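Pyridoxamine 5'-phosphate oxidase-related, FMN-binding (Mycobacterium smegmatis, PDB 3F7E) probably acts as a coenzyme F420-dependent reductase, with a fold of the FMN-binding pyridoxamine 5'-phosphate oxidase family. Local coordinates at residues Ala33-Ala37 with Leu98-Tyr102. Numbering follows the deposited sequence.
Sequences AMWFA and LNDRY
Trp35 and Tyr102 lie face to face and run past each other in opposite directions, and this stack shows how one aromatic pair can join a helix end to the loop leaving a strand. The five-membered ring of the indole lies over one face of the phenol ring, with centroids 3.6 Å apart and planes 17° from parallel. Trp35 CB extends the overlap as a CH-pi contact, 3.9 Å from the Tyr102 ring centroid, and Tyr102 CB does the same over the indole. Tyr102 CG stands anti to its carbonyl carbon (chi1 -77°), which directs the ring across the indole and its hydroxyl to the backbone of Phe36. There Phe36 N donates to Tyr102 OH over 3.0 Å, nearly straight at 168°, and the same hydroxyl also hydrogen-bonds Leu16 O. The carbonyl of Phe36 is gripped by Arg101, whose chain bends at chi3 to bring the guanidinium in side-on. Arg101 NE lies 2.8 Å from Phe36 O, in the carbonyl plane, while Arg101 NH2 bonds the same oxygen from 2.9 Å, tilted from that plane; NH2 has a second acceptor in Arg14 O. The backbone N-H and C=O of Phe36 are thus both taken up by side chains at and just after the end of the helix. Leu98 CD2 adds an apolar contact, 3.7 Å from Ala37 CB and against the Phe36 carbonyl carbon.

Asn99 lies beside the benzo ring, pointing the same way, with OD1 3.2 Å from Trp35 CH2 and its amide held by Leu106 N and Gly104 O. The looser side is at the neighbouring Asp100, which is exposed and takes no part. Through these contacts the end of helix 93-101 packs on the link between strands 29-34 and 37-38, the two outermost strands of the chain's antiparallel sheet, with Leu98 touching Thr46 and Phe36 resting on Leu43 and Phe45 of strand 43-48.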
loop_
_atom_site.group_PDB
_atom_site.type_symbol
_atom_site.label_atom_id
_atom_site.label_comp_id
_atom_site.label_asym_id
_atom_site.label_seq_id
_atom_site.Cartn_x
_atom_site.Cartn_y
_atom_site.Cartn_z
ATOM N N ALA A 33 2.072 4.652 3.764
ATOM C CA ALA A 33 1.053 4.452 4.801
ATOM C C ALA A 33 0.524 5.824 5.214
ATOM O O ALA A 33 1.296 6.751 5.465
ATOM C CB ALA A 33 1.675 3.735 5.993
HETATM N N MSE A 34 -0.806 5.971 5.297
HETATM C CA MSE A 34 -1.485 7.274 5.528
HETATM C C MSE A 34 -2.658 7.131 6.511
HETATM O O MSE A 34 -3.368 6.139 6.456
HETATM C CB MSE A 34 -2.091 7.823 4.204
HETATM C CG MSE A 34 -1.120 8.010 3.079
HETATM SE SE MSE A 34 0.112 9.469 3.444
HETATM C CE MSE A 34 0.919 9.593 1.704
ATOM N N TRP A 35 -2.909 8.128 7.350
ATOM C CA TRP A 35 -4.242 8.288 7.928
ATOM C C TRP A 35 -5.200 8.728 6.820
ATOM O O TRP A 35 -4.791 9.434 5.879
ATOM C CB TRP A 35 -4.176 9.311 9.060
ATOM C CG TRP A 35 -3.435 8.806 10.327
ATOM C CD1 TRP A 35 -3.184 7.503 10.679
ATOM C CD2 TRP A 35 -2.940 9.605 11.406
ATOM N NE1 TRP A 35 -2.520 7.449 11.891
ATOM C CE2 TRP A 35 -2.376 8.730 12.358
ATOM C CE3 TRP A 35 -2.899 10.982 11.647
ATOM C CZ2 TRP A 35 -1.784 9.192 13.535
ATOM C CZ3 TRP A 35 -2.301 11.440 12.822
ATOM C CH2 TRP A 35 -1.769 10.543 13.753
ATOM N N PHE A 36 -6.467 8.322 6.936
ATOM C CA PHE A 36 -7.473 8.779 5.994
ATOM C C PHE A 36 -8.760 9.063 6.748
ATOM O O PHE A 36 -8.989 8.533 7.856
ATOM C CB PHE A 36 -7.712 7.780 4.837
ATOM C CG PHE A 36 -8.303 6.473 5.277
ATOM C CD1 PHE A 36 -7.480 5.434 5.658
ATOM C CD2 PHE A 36 -9.678 6.291 5.371
ATOM C CE1 PHE A 36 -8.009 4.229 6.098
ATOM C CE2 PHE A 36 -10.217 5.103 5.814
ATOM C CZ PHE A 36 -9.381 4.065 6.170
ATOM N N ALA A 37 -9.639 9.833 6.116
ATOM C CA ALA A 37 -11.008 10.021 6.604
ATOM C C ALA A 37 -11.972 9.620 5.495
ATOM O O ALA A 37 -11.724 9.914 4.344
ATOM C CB ALA A 37 -11.252 11.480 6.999
ATOM N N LEU A 98 -7.727 14.489 11.523
ATOM C CA LEU A 98 -7.243 13.116 11.236
ATOM C C LEU A 98 -6.527 12.560 12.456
ATOM O O LEU A 98 -6.788 11.439 12.881
ATOM C CB LEU A 98 -6.327 13.031 9.989
ATOM C CG LEU A 98 -7.011 13.086 8.636
ATOM C CD1 LEU A 98 -5.910 12.966 7.611
ATOM C CD2 LEU A 98 -7.898 11.897 8.572
ATOM N N ASN A 99 -5.664 13.359 13.079
ATOM C CA ASN A 99 -4.999 12.901 14.294
ATOM C C ASN A 99 -6.010 12.489 15.359
ATOM O O ASN A 99 -5.861 11.438 16.013
ATOM C CB ASN A 99 -4.079 13.963 14.863
ATOM C CG ASN A 99 -3.392 13.478 16.102
ATOM O OD1 ASN A 99 -2.511 12.626 16.022
ATOM N ND2 ASN A 99 -3.845 13.950 17.261
ATOM N N ASP A 100 -7.058 13.300 15.513
ATOM C CA ASP A 100 -8.109 12.999 16.482
ATOM C C ASP A 100 -8.821 11.682 16.148
ATOM O O ASP A 100 -9.107 10.883 17.060
ATOM C CB ASP A 100 -9.103 14.143 16.534
ATOM C CG ASP A 100 -10.031 14.060 17.730
ATOM O OD1 ASP A 100 -9.556 13.862 18.872
ATOM O OD2 ASP A 100 -11.240 14.203 17.512
ATOM N N ARG A 101 -9.132 11.459 14.869
ATOM C CA ARG A 101 -9.774 10.221 14.410
ATOM C C ARG A 101 -8.964 8.974 14.817
ATOM O O ARG A 101 -9.516 7.901 15.072
ATOM C CB ARG A 101 -9.968 10.251 12.879
ATOM C CG ARG A 101 -10.808 9.100 12.363
ATOM C CD ARG A 101 -11.258 9.267 10.937
ATOM N NE ARG A 101 -10.613 8.297 10.074
ATOM C CZ ARG A 101 -10.773 6.974 10.127
ATOM N NH1 ARG A 101 -11.557 6.402 11.039
ATOM N NH2 ARG A 101 -10.120 6.217 9.272
ATOM N N TYR A 102 -7.643 9.137 14.861
ATOM C CA TYR A 102 -6.728 8.044 15.158
ATOM C C TYR A 102 -6.267 8.041 16.616
ATOM O O TYR A 102 -5.415 7.211 16.993
ATOM C CB TYR A 102 -5.516 8.121 14.215
ATOM C CG TYR A 102 -5.865 7.615 12.827
ATOM C CD1 TYR A 102 -6.571 8.422 11.917
ATOM C CD2 TYR A 102 -5.539 6.323 12.443
ATOM C CE1 TYR A 102 -6.942 7.935 10.664
ATOM C CE2 TYR A 102 -5.880 5.824 11.179
ATOM C CZ TYR A 102 -6.589 6.643 10.297
ATOM O OH TYR A 102 -6.956 6.185 9.041
#